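Local coordinates for interleukin-1beta (Gallus gallus, PDB 2WRY), which probably acts as an inflammatory cytokine by binding the interleukin-1 receptor, this chain being the C-terminal beta-trefoil part of a longer protein, at residues 21-26 / 33-38; 87-92 / 108-113; 120-125 / 147-152; 133-136 / 142-145. All blocks are in the same frame, centred on the assembly; numbering follows the deposited sequence.

Interaction 1. Residues 21-26 / 33-38; sequences CFVLES and LHLQGP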
loop_
_atom_site.group_PDB
_atom_site.type_symbol
_atom_site.label_atom_id
_atom_site.label_comp_id
_atom_site.label_asym_id
_atom_site.label_seq_id
_atom_site.Cartn_x
_atom_site.Cartn_y
_atom_site.Cartn_z
ATOM N N CYS A 21 0.349 9.389 9.075
ATOM C CA CYS A 21 -0.558 9.112 7.961
ATOM C C CYS A 21 0.167 9.376 6.664
ATOM O O CYS A 21 1.290 9.888 6.665
ATOM C CB CYS A 21 -1.806 9.979 8.019
ATOM S SG CYS A 21 -1.483 11.717 7.952
ATOM N N PHE A 22 -0.508 9.032 5.569
ATOM C CA PHE A 22 0.034 9.254 4.215
ATOM C C PHE A 22 -0.490 10.584 3.650
ATOM O O PHE A 22 -1.673 10.940 3.821
ATOM C CB PHE A 22 -0.405 8.145 3.258
ATOM C CG PHE A 22 0.135 6.767 3.564
ATOM C CD1 PHE A 22 1.159 6.556 4.493
ATOM C CD2 PHE A 22 -0.412 5.674 2.901
ATOM C CE1 PHE A 22 1.624 5.242 4.738
ATOM C CE2 PHE A 22 0.053 4.374 3.115
ATOM C CZ PHE A 22 1.075 4.156 4.044
ATOM N N VAL A 23 0.392 11.314 2.980
ATOM C CA VAL A 23 -0.041 12.420 2.107
ATOM C C VAL A 23 0.581 12.242 0.736
ATOM O O VAL A 23 1.650 11.639 0.628
ATOM C CB VAL A 23 0.255 13.856 2.675
ATOM C CG1 VAL A 23 -0.362 14.043 4.066
ATOM C CG2 VAL A 23 1.750 14.212 2.641
ATOM N N LEU A 24 -0.072 12.779 -0.300
ATOM C CA LEU A 24 0.475 12.701 -1.655
ATOM C C LEU A 24 1.364 13.916 -1.893
ATOM O O LEU A 24 0.877 15.021 -2.150
ATOM C CB LEU A 24 -0.654 12.570 -2.694
ATOM C CG LEU A 24 -0.210 12.241 -4.112
ATOM C CD1 LEU A 24 0.452 10.864 -4.156
ATOM C CD2 LEU A 24 -1.387 12.295 -5.080
ATOM N N GLU A 25 2.669 13.722 -1.734
ATOM C CA GLU A 25 3.619 14.820 -1.821
ATOM C C GLU A 25 3.658 15.385 -3.231
ATOM O O GLU A 25 3.716 16.616 -3.433
ATOM C CB GLU A 25 5.013 14.354 -1.405
ATOM C CG GLU A 25 6.068 15.441 -1.540
ATOM C CD GLU A 25 7.433 14.994 -1.084
ATOM O OE1 GLU A 25 8.062 14.165 -1.788
ATOM O OE2 GLU A 25 7.879 15.484 -0.021
ATOM N N SER A 26 3.651 14.474 -4.194
ATOM C CA SER A 26 3.660 14.801 -5.612
ATOM C C SER A 26 2.862 13.712 -6.304
ATOM O O SER A 26 2.577 12.662 -5.711
ATOM C CB SER A 26 5.096 14.847 -6.135
ATOM O OG SER A 26 5.658 13.545 -6.121
ATOM N N LEU A 33 3.706 11.317 7.451
ATOM C CA LEU A 33 3.996 12.353 8.443
ATOM C C LEU A 33 2.995 12.328 9.578
ATOM O O LEU A 33 1.963 11.676 9.480
ATOM C CB LEU A 33 4.081 13.750 7.814
ATOM C CG LEU A 33 3.327 14.115 6.522
ATOM C CD1 LEU A 33 1.892 13.727 6.592
ATOM C CD2 LEU A 33 3.484 15.610 6.230
ATOM N N HIS A 34 3.335 13.012 10.669
ATOM C CA HIS A 34 2.358 13.282 11.710
ATOM C C HIS A 34 1.660 14.554 11.234
ATOM O O HIS A 34 2.232 15.639 11.266
ATOM C CB HIS A 34 3.058 13.477 13.059
ATOM C CG HIS A 34 3.852 12.294 13.497
ATOM N ND1 HIS A 34 3.268 11.133 13.957
ATOM C CD2 HIS A 34 5.189 12.090 13.543
ATOM C CE1 HIS A 34 4.215 10.266 14.267
ATOM N NE2 HIS A 34 5.388 10.815 14.005
ATOM N N LEU A 35 0.454 14.400 10.710
ATOM C CA LEU A 35 -0.218 15.510 10.068
ATOM C C LEU A 35 -0.925 16.279 11.152
ATOM O O LEU A 35 -1.723 15.699 11.895
ATOM C CB LEU A 35 -1.237 15.014 9.037
ATOM C CG LEU A 35 -1.396 15.724 7.678
ATOM C CD1 LEU A 35 -2.827 15.578 7.194
ATOM C CD2 LEU A 35 -0.986 17.206 7.684
ATOM N N GLN A 36 -0.614 17.573 11.260
ATOM C CA GLN A 36 -1.280 18.436 12.245
ATOM C C GLN A 36 -1.094 19.955 12.112
ATOM O O GLN A 36 -0.797 20.476 11.026
ATOM C CB GLN A 36 -0.982 17.986 13.685
ATOM C CG GLN A 36 -2.240 17.506 14.404
ATOM C CD GLN A 36 -3.421 18.444 14.152
ATOM O OE1 GLN A 36 -3.268 19.668 14.201
ATOM N NE2 GLN A 36 -4.601 17.876 13.867
ATOM N N GLY A 37 -1.307 20.644 13.238
ATOM C CA GLY A 37 -1.189 22.099 13.350
ATOM C C GLY A 37 -2.010 22.875 12.331
ATOM O O GLY A 37 -3.248 22.799 12.303
ATOM N N PRO A 38 -1.305 23.596 11.465
ATOM C CA PRO A 38 -1.929 24.595 10.619
ATOM C C PRO A 38 -1.502 24.466 9.151
ATOM O O PRO A 38 -0.601 25.187 8.704
ATOM C CB PRO A 38 -1.569 25.958 11.154
#

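Interaction 2. Residues 87-92 / 108-113; sequences PTLQLE and FIFYRL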
loop_
_atom_site.group_PDB
_atom_site.type_symbol
_atom_site.label_atom_id
_atom_site.label_comp_id
_atom_site.label_asym_id
_atom_site.label_seq_id
_atom_site.Cartn_x
_atom_site.Cartn_y
_atom_site.Cartn_z
ATOM N N PRO A 87 13.739 -3.201 -6.349
ATOM C CA PRO A 87 12.280 -3.161 -6.211
ATOM C C PRO A 87 11.871 -1.815 -5.627
ATOM O O PRO A 87 12.530 -1.305 -4.684
ATOM C CB PRO A 87 11.999 -4.290 -5.201
ATOM C CG PRO A 87 13.186 -5.239 -5.401
ATOM C CD PRO A 87 14.324 -4.299 -5.554
ATOM N N THR A 88 10.811 -1.240 -6.202
ATOM C CA THR A 88 10.404 0.124 -5.891
ATOM C C THR A 88 8.891 0.193 -5.821
ATOM O O THR A 88 8.200 -0.441 -6.618
ATOM C CB THR A 88 10.918 1.079 -7.005
ATOM O OG1 THR A 88 12.352 0.975 -7.058
ATOM C CG2 THR A 88 10.530 2.516 -6.736
ATOM N N LEU A 89 8.389 0.952 -4.846
ATOM C CA LEU A 89 6.971 1.273 -4.801
ATOM C C LEU A 89 6.731 2.495 -5.673
ATOM O O LEU A 89 7.426 3.534 -5.554
ATOM C CB LEU A 89 6.595 1.599 -3.348
ATOM C CG LEU A 89 5.102 1.873 -3.122
ATOM C CD1 LEU A 89 4.279 0.596 -3.342
ATOM C CD2 LEU A 89 4.921 2.379 -1.688
ATOM N N GLN A 90 5.742 2.367 -6.548
ATOM C CA GLN A 90 5.330 3.533 -7.334
ATOM C C GLN A 90 3.834 3.721 -7.315
ATOM O O GLN A 90 3.080 2.867 -6.853
ATOM C CB GLN A 90 5.878 3.471 -8.750
ATOM C CG GLN A 90 5.390 2.382 -9.599
ATOM C CD GLN A 90 5.851 2.551 -11.055
ATOM O OE1 GLN A 90 6.905 3.155 -11.336
ATOM N NE2 GLN A 90 5.069 2.017 -11.975
ATOM N N LEU A 91 3.418 4.894 -7.764
ATOM C CA LEU A 91 2.009 5.189 -7.891
ATOM C C LEU A 91 1.766 5.383 -9.375
ATOM O O LEU A 91 2.501 6.119 -10.049
ATOM C CB LEU A 91 1.662 6.479 -7.166
ATOM C CG LEU A 91 2.038 6.564 -5.688
ATOM C CD1 LEU A 91 1.732 7.963 -5.151
ATOM C CD2 LEU A 91 1.284 5.498 -4.879
ATOM N N GLU A 92 0.746 4.715 -9.875
ATOM C CA GLU A 92 0.430 4.762 -11.296
ATOM C C GLU A 92 -0.987 5.221 -11.515
ATOM O O GLU A 92 -1.885 4.838 -10.772
ATOM C CB GLU A 92 0.568 3.355 -11.923
ATOM C CG GLU A 92 1.946 2.757 -11.873
ATOM C CD GLU A 92 2.059 1.490 -12.707
ATOM O OE1 GLU A 92 2.839 0.592 -12.319
ATOM O OE2 GLU A 92 1.407 1.406 -13.779
ATOM N N PHE A 108 0.189 -4.647 -9.241
ATOM C CA PHE A 108 -0.811 -3.923 -8.456
ATOM C C PHE A 108 -1.327 -4.684 -7.256
ATOM O O PHE A 108 -2.050 -4.105 -6.457
ATOM C CB PHE A 108 -2.027 -3.607 -9.324
ATOM C CG PHE A 108 -1.738 -2.589 -10.384
ATOM C CD1 PHE A 108 -1.495 -1.256 -10.040
ATOM C CD2 PHE A 108 -1.720 -2.962 -11.727
ATOM C CE1 PHE A 108 -1.248 -0.288 -11.020
ATOM C CE2 PHE A 108 -1.450 -1.997 -12.727
ATOM C CZ PHE A 108 -1.220 -0.675 -12.374
ATOM N N ILE A 109 -0.982 -5.969 -7.136
ATOM C CA ILE A 109 -1.556 -6.811 -6.088
ATOM C C ILE A 109 -0.634 -6.920 -4.872
ATOM O O ILE A 109 0.571 -7.141 -5.000
ATOM C CB ILE A 109 -1.928 -8.239 -6.626
ATOM C CG1 ILE A 109 -3.017 -8.151 -7.699
ATOM C CG2 ILE A 109 -2.381 -9.182 -5.492
ATOM C CD1 ILE A 109 -4.331 -7.549 -7.193
ATOM N N PHE A 110 -1.235 -6.741 -3.701
ATOM C CA PHE A 110 -0.584 -6.942 -2.396
ATOM C C PHE A 110 -1.405 -7.932 -1.620
ATOM O O PHE A 110 -2.617 -8.006 -1.797
ATOM C CB PHE A 110 -0.515 -5.625 -1.606
ATOM C CG PHE A 110 0.300 -4.556 -2.299
ATOM C CD1 PHE A 110 -0.247 -3.799 -3.344
ATOM C CD2 PHE A 110 1.625 -4.313 -1.921
ATOM C CE1 PHE A 110 0.520 -2.796 -3.993
ATOM C CE2 PHE A 110 2.414 -3.329 -2.565
ATOM C CZ PHE A 110 1.851 -2.574 -3.623
ATOM N N TYR A 111 -0.758 -8.714 -0.753
ATOM C CA TYR A 111 -1.515 -9.490 0.223
ATOM C C TYR A 111 -1.673 -8.706 1.501
ATOM O O TYR A 111 -0.696 -8.247 2.110
ATOM C CB TYR A 111 -0.839 -10.827 0.474
ATOM C CG TYR A 111 -0.876 -11.695 -0.766
ATOM C CD1 TYR A 111 -2.067 -12.314 -1.161
ATOM C CD2 TYR A 111 0.256 -11.890 -1.546
ATOM C CE1 TYR A 111 -2.127 -13.127 -2.281
ATOM C CE2 TYR A 111 0.195 -12.705 -2.709
ATOM C CZ TYR A 111 -1.008 -13.314 -3.049
ATOM O OH TYR A 111 -1.125 -14.125 -4.179
ATOM N N ARG A 112 -2.934 -8.481 1.845
ATOM C CA ARG A 112 -3.278 -7.813 3.080
ATOM C C ARG A 112 -3.169 -8.854 4.187
ATOM O O ARG A 112 -3.888 -9.864 4.164
ATOM C CB ARG A 112 -4.714 -7.313 3.011
ATOM C CG ARG A 112 -5.136 -6.694 4.320
ATOM C CD ARG A 112 -6.491 -5.993 4.250
ATOM N NE ARG A 112 -6.958 -5.681 5.607
ATOM C CZ ARG A 112 -7.966 -4.853 5.880
ATOM N NH1 ARG A 112 -8.616 -4.227 4.894
ATOM N NH2 ARG A 112 -8.322 -4.636 7.146
ATOM N N LEU A 113 -2.264 -8.615 5.132
ATOM C CA LEU A 113 -2.004 -9.597 6.191
ATOM C C LEU A 113 -2.477 -9.002 7.502
ATOM O O LEU A 113 -1.802 -8.157 8.086
ATOM C CB LEU A 113 -0.507 -9.942 6.233
ATOM C CG LEU A 113 0.103 -10.379 4.893
ATOM C CD1 LEU A 113 1.608 -10.436 5.018
ATOM C CD2 LEU A 113 -0.432 -11.729 4.525
#

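Interaction 3. Residues 120-125 / 147-152; sequences TTRFES and NQPDQV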
loop_
_atom_site.group_PDB
_atom_site.type_symbol
_atom_site.label_atom_id
_atom_site.label_comp_id
_atom_site.label_asym_id
_atom_site.label_seq_id
_atom_site.Cartn_x
_atom_site.Cartn_y
_atom_site.Cartn_z
ATOM N N THR A 120 -3.959 -4.938 13.570
ATOM C CA THR A 120 -2.905 -4.341 12.713
ATOM C C THR A 120 -2.810 -5.089 11.392
ATOM O O THR A 120 -3.336 -6.195 11.246
ATOM C CB THR A 120 -1.525 -4.373 13.391
ATOM O OG1 THR A 120 -1.198 -5.726 13.765
ATOM C CG2 THR A 120 -1.521 -3.489 14.661
ATOM N N THR A 121 -2.111 -4.488 10.425
ATOM C CA THR A 121 -2.071 -5.036 9.082
ATOM C C THR A 121 -0.688 -4.789 8.481
ATOM O O THR A 121 -0.092 -3.736 8.734
ATOM C CB THR A 121 -3.119 -4.280 8.195
ATOM O OG1 THR A 121 -4.428 -4.421 8.772
ATOM C CG2 THR A 121 -3.121 -4.760 6.725
ATOM N N ARG A 122 -0.197 -5.753 7.691
ATOM C CA ARG A 122 0.978 -5.537 6.829
ATOM C C ARG A 122 0.515 -5.788 5.396
ATOM O O ARG A 122 -0.504 -6.476 5.159
ATOM C CB ARG A 122 2.150 -6.447 7.220
ATOM C CG ARG A 122 2.531 -6.318 8.669
ATOM C CD ARG A 122 3.922 -6.837 8.957
ATOM N NE ARG A 122 4.078 -8.238 8.626
ATOM C CZ ARG A 122 5.251 -8.900 8.614
ATOM N NH1 ARG A 122 6.385 -8.310 8.965
ATOM N NH2 ARG A 122 5.266 -10.159 8.262
ATOM N N PHE A 123 1.256 -5.222 4.451
ATOM C CA PHE A 123 0.949 -5.409 3.025
ATOM C C PHE A 123 2.160 -5.944 2.299
ATOM O O PHE A 123 3.168 -5.240 2.202
ATOM C CB PHE A 123 0.530 -4.073 2.384
ATOM C CG PHE A 123 -0.772 -3.546 2.882
ATOM C CD1 PHE A 123 -1.967 -4.049 2.399
ATOM C CD2 PHE A 123 -0.784 -2.501 3.782
ATOM C CE1 PHE A 123 -3.181 -3.547 2.858
ATOM C CE2 PHE A 123 -1.999 -1.982 4.268
ATOM C CZ PHE A 123 -3.197 -2.493 3.789
ATOM N N GLU A 124 2.057 -7.179 1.817
ATOM C CA GLU A 124 3.162 -7.825 1.106
ATOM C C GLU A 124 2.922 -7.777 -0.394
ATOM O O GLU A 124 1.837 -8.132 -0.850
ATOM C CB GLU A 124 3.292 -9.283 1.549
ATOM C CG GLU A 124 4.508 -9.991 0.907
ATOM C CD GLU A 124 4.687 -11.416 1.397
ATOM O OE1 GLU A 124 3.823 -11.915 2.171
ATOM O OE2 GLU A 124 5.693 -12.052 0.995
ATOM N N SER A 125 3.922 -7.343 -1.146
ATOM C CA SER A 125 3.800 -7.361 -2.618
ATOM C C SER A 125 3.611 -8.765 -3.175
ATOM O O SER A 125 4.359 -9.682 -2.821
ATOM C CB SER A 125 5.046 -6.728 -3.251
ATOM O OG SER A 125 4.968 -6.828 -4.655
ATOM N N ASN A 147 12.446 -5.485 2.141
ATOM C CA ASN A 147 12.536 -6.951 2.436
ATOM C C ASN A 147 12.954 -7.174 3.941
ATOM O O ASN A 147 13.274 -8.301 4.356
ATOM C CB ASN A 147 13.355 -7.772 1.480
ATOM C CG ASN A 147 14.792 -7.261 1.308
ATOM O OD1 ASN A 147 15.172 -6.246 2.015
ATOM N ND2 ASN A 147 15.599 -7.916 0.394
ATOM N N GLN A 148 12.999 -6.090 4.704
ATOM C CA GLN A 148 13.259 -6.183 6.147
ATOM C C GLN A 148 12.104 -5.468 6.925
ATOM O O GLN A 148 12.349 -4.452 7.565
ATOM C CB GLN A 148 14.599 -5.534 6.496
ATOM C CG GLN A 148 15.830 -6.194 5.821
ATOM C CD GLN A 148 17.103 -5.557 6.319
ATOM O OE1 GLN A 148 17.347 -4.383 6.096
ATOM N NE2 GLN A 148 17.892 -6.320 7.034
ATOM N N PRO A 149 10.875 -5.992 6.816
ATOM C CA PRO A 149 9.696 -5.275 7.397
ATOM C C PRO A 149 9.866 -5.037 8.899
ATOM O O PRO A 149 10.178 -5.953 9.636
ATOM C CB PRO A 149 8.536 -6.243 7.122
ATOM C CG PRO A 149 9.210 -7.630 6.918
ATOM C CD PRO A 149 10.473 -7.259 6.174
ATOM N N ASP A 150 9.680 -3.787 9.300
ATOM C CA ASP A 150 9.672 -3.397 10.733
ATOM C C ASP A 150 11.071 -3.355 11.344
ATOM O O ASP A 150 11.198 -3.267 12.583
ATOM C CB ASP A 150 8.733 -4.309 11.547
ATOM C CG ASP A 150 7.256 -4.076 11.210
ATOM O OD1 ASP A 150 6.875 -2.905 11.260
ATOM O OD2 ASP A 150 6.543 -5.055 10.890
ATOM N N GLN A 151 12.110 -3.419 10.477
ATOM C CA GLN A 151 13.507 -3.373 10.930
ATOM C C GLN A 151 14.118 -2.050 10.490
ATOM O O GLN A 151 14.551 -1.903 9.331
ATOM C CB GLN A 151 14.295 -4.553 10.388
ATOM C CG GLN A 151 15.671 -4.704 11.034
ATOM C CD GLN A 151 16.384 -6.007 10.658
ATOM O OE1 GLN A 151 15.812 -6.895 10.020
ATOM N NE2 GLN A 151 17.637 -6.123 11.078
ATOM N N VAL A 152 14.117 -1.077 11.396
ATOM C CA VAL A 152 14.518 0.321 11.105
ATOM C C VAL A 152 13.639 0.948 10.019
ATOM O O VAL A 152 14.063 1.761 9.188
ATOM C CB VAL A 152 16.042 0.477 10.781
ATOM C CG1 VAL A 152 16.477 1.915 10.998
ATOM C CG2 VAL A 152 16.877 -0.460 11.632
#

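Interaction 4. Residues 133-136 / 142-145; sequences ICTS and PVGI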
loop_
_atom_site.group_PDB
_atom_site.type_symbol
_atom_site.label_atom_id
_atom_site.label_comp_id
_atom_site.label_asym_id
_atom_site.label_seq_id
_atom_site.Cartn_x
_atom_site.Cartn_y
_atom_site.Cartn_z
ATOM N N ILE A 133 5.138 -2.992 2.203
ATOM C CA ILE A 133 5.005 -1.536 2.196
ATOM C C ILE A 133 5.485 -0.976 3.534
ATOM O O ILE A 133 5.083 -1.466 4.608
ATOM C CB ILE A 133 3.551 -1.071 1.942
ATOM C CG1 ILE A 133 3.037 -1.601 0.592
ATOM C CG2 ILE A 133 3.484 0.471 2.051
ATOM C CD1 ILE A 133 1.618 -1.198 0.294
ATOM N N CYS A 134 6.364 0.009 3.483
ATOM C CA CYS A 134 6.934 0.538 4.723
ATOM C C CYS A 134 7.065 2.045 4.754
ATOM O O CYS A 134 7.109 2.719 3.727
ATOM C CB CYS A 134 8.307 -0.090 5.017
ATOM S SG CYS A 134 9.549 0.355 3.780
ATOM N N THR A 135 7.116 2.571 5.969
ATOM C CA THR A 135 7.425 3.979 6.169
ATOM C C THR A 135 8.744 4.113 6.918
ATOM O O THR A 135 9.218 3.176 7.575
ATOM C CB THR A 135 6.308 4.698 6.972
ATOM O OG1 THR A 135 6.261 4.178 8.305
ATOM C CG2 THR A 135 4.957 4.519 6.256
ATOM N N SER A 136 9.327 5.293 6.826
ATOM C CA SER A 136 10.536 5.580 7.550
ATOM C C SER A 136 10.189 5.805 9.011
ATOM O O SER A 136 9.059 6.138 9.341
ATOM C CB SER A 136 11.127 6.860 6.973
ATOM O OG SER A 136 12.278 7.248 7.680
ATOM N N PRO A 142 9.579 9.368 1.881
ATOM C CA PRO A 142 8.702 8.556 1.019
ATOM C C PRO A 142 8.234 7.239 1.628
ATOM O O PRO A 142 8.952 6.624 2.425
ATOM C CB PRO A 142 9.588 8.258 -0.188
ATOM C CG PRO A 142 10.513 9.449 -0.217
ATOM C CD PRO A 142 10.859 9.658 1.216
ATOM N N VAL A 143 7.012 6.847 1.280
ATOM C CA VAL A 143 6.547 5.476 1.526
ATOM C C VAL A 143 7.223 4.601 0.477
ATOM O O VAL A 143 7.294 4.965 -0.707
ATOM C CB VAL A 143 4.988 5.377 1.434
ATOM C CG1 VAL A 143 4.510 3.968 1.744
ATOM C CG2 VAL A 143 4.360 6.362 2.402
ATOM N N GLY A 144 7.722 3.452 0.910
ATOM C CA GLY A 144 8.441 2.524 0.011
ATOM C C GLY A 144 8.127 1.075 0.280
ATOM O O GLY A 144 7.091 0.772 0.867
ATOM N N ILE A 145 8.999 0.194 -0.215
ATOM C CA ILE A 145 8.935 -1.233 0.107
ATOM C C ILE A 145 10.281 -1.709 0.646
ATOM O O ILE A 145 11.357 -1.122 0.372
ATOM C CB ILE A 145 8.467 -2.160 -1.069
ATOM C CG1 ILE A 145 9.252 -1.872 -2.347
ATOM C CG2 ILE A 145 6.944 -2.001 -1.277
ATOM C CD1 ILE A 145 8.979 -2.866 -3.451
HETATM O O HOH W 1 7.948 7.111 5.174
#

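Interaction 1. Residues 21-26 / 33-38
Leu35 lies against Cys21 and Val23 where the chain leaves the hairpin of strands 21-26 and 29-33. Starting at its backbone end, Leu35 CB sits 3.5 Å from Cys21 SG. One atom further, Leu35 CG is 4.0 Å from that sulfur and 4.1 Å from Val23 CG1, and of the two end methyls it is CD1 that stays near SG, at 4.2 Å. The sulfur reaches this place because the Cys21 side chain is wedged between the backbone N and the carbonyl carbon (chi1 60°). Leu33 comes at Val23 at about a right angle, and its CD1 presses on Val23 CG1 at 3.4 Å, tighter than usual for two carbons. With an alanine in place of Val23, the methyls that Leu33 CD1 and Leu35 CG rest on are gone, and both leucine side chains would probably be freer to turn. In the backbone, Cys21 and Leu33 form an antiparallel hydrogen-bonded pair: Cys21 N to Leu33 O is 2.8 Å and Leu33 N to Cys21 O is 2.9 Å. The chemistry is thus divided: two backbone bonds set the register at this end of the hairpin, while sulfur and methyl groups, without any polar side-chain bond, hold the departing loop.

Interaction 2. Residues 87-92 / 108-113
Leu89 meets Phe110, and Glu92 meets Phe108, in the beta-trefoil, close to the centre of the chain. Strands 86-93 and 110-115 are not paired directly; strands 76-83 and 66-71 come between them in the curled sheet, and no hydrogen bond spans the contact. The apolar part is a single touch, Leu89 CD1 to Phe110 CZ at 4.0 Å, the two side chains crossing at about a right angle. With CG anti to the backbone N (chi1 -176°), Leu89 carries CD1 to the phenylalanine. Cys80 and Leu69, from the two intervening strands, pack on the same phenylalanine. The second part sets a carboxylate against an aromatic ring: Glu92 OE2 is 3.6 Å and CD 3.9 Å from Phe108 CZ, with the two planes 51° apart, while further back Glu92 CB approaches CE1 of that ring at 4.2 Å. Glu92 OE1 is also gripped by polar partners: a salt bridge with Arg107 and hydrogen bonds with Ser79 and Gln90. A leucine in place of Glu92 would probably leave Arg107 without this charge partner and Gln90 without its carboxylate acceptor. In that last bond Gln90 NE2 stands 2.7 Å from Glu92 OE1, which lies in the amide plane of the glutamine, yet the nitrogen comes from above the carboxylate, 53° out of its plane.

Interaction 3. Residues 120-125 / 147-152
Arg122 reaches from strand 120-125 to Pro149 and Asp150 with the end of its side chain. Its NH1 lies against the proline ring, 3.5 Å from Pro149 CB and 3.6 Å from Pro149 CG. Asp150 OD2 stands at the edge of the guanidinium, near its plane, and the two flat groups are only 10° apart. Despite that good alignment the salt bridge is long, with NH1 3.8 Å from OD2, and the oxygen is as near to carbon, 3.7 Å from Arg122 CD. A bend at chi3 (-60°), in an otherwise extended chain, turns the guanidinium so that NH1 comes beside the aspartate and the proline. Charge attraction here is therefore probably modest, and the aspartate has firmer partners: its OD1 accepts from the backbone N of Ala155, while OD2 makes a weak hydrogen bond with Thr156. The loop is shaped by a type II turn from Gln148 to Gln151, closed by Gln151 N to Gln148 O at 3.1 Å, with Pro149 and Asp150 at its two central positions; Asp150 accordingly has a positive phi (76°). The Asn153 side chain bonds to Asp150 N and Gln148 O, tying the turn to the chain that follows. Phe132 makes a cation-pi contact with Arg122 and also touches Pro149. This surface contact lays the loop before strand 157-160 over strand 120-125, which pairs with strand 110-115 and, through Phe123 and Ile133, bonds to strand 132-134.

Interaction 4. Residues 133-136 / 142-145
Val143 and Ile133 each hold one methyl anti to the backbone N, CG1 in the valine (chi1 -178°) and CG2 in the isoleucine, and these two methyls meet at 3.7 Å. The same Val143 CG1 also lies 3.5 Å from Cys134 O. Cys134 has its sulfur turned in between the backbone N and the carbonyl carbon (chi1 65°), which sets Cys134 SG 3.8 Å from Ile145 C. The frame for this is a short antiparallel ladder. Cys134 and Gly144 are its hydrogen-bonded pair, with Cys134 N to Gly144 O at 2.8 Å and Gly144 N to Cys134 O at 3.0 Å. Ile133 and Ile145 follow as the non-hydrogen-bonded pair, their side chains on one face. Where the ladder opens, a water accepts from Ser136 N at 2.8 Å and lies within bonding distance of Pro142 O. Thr135 OG1 bonds to Asp16. This two-stranded ribbon fits between its neighbours: strand 132-134 lies beside strand 120-125, Val143 bonds by its backbone to Leu30 of strand 29-33, and Leu89 and Pro87 of strand 86-93 pack on Val143 and Ile145.

Overall arrangement
Interactions 1, 2 and 4 are partly buried, with interaction 2 nearest the centre of the chain and interaction 1 farthest from it; interaction 3 is a surface contact. Interactions 1 and 4 both rest on antiparallel backbone pairs; interactions 2 and 3 join elements by side chains alone, through aromatic contacts in one and a long salt bridge in the other. Interactions 2 and 3 share neighbouring strands, with backbone bonds from Tyr111 to Glu124 and from Leu113 to Arg122. Interaction 4 reaches two of the others: Ile133 packs on Phe110 of interaction 2, while Thr135 and Val143 touch Phe22 of interaction 1. Leu24 and Leu91 join interactions 1 and 2.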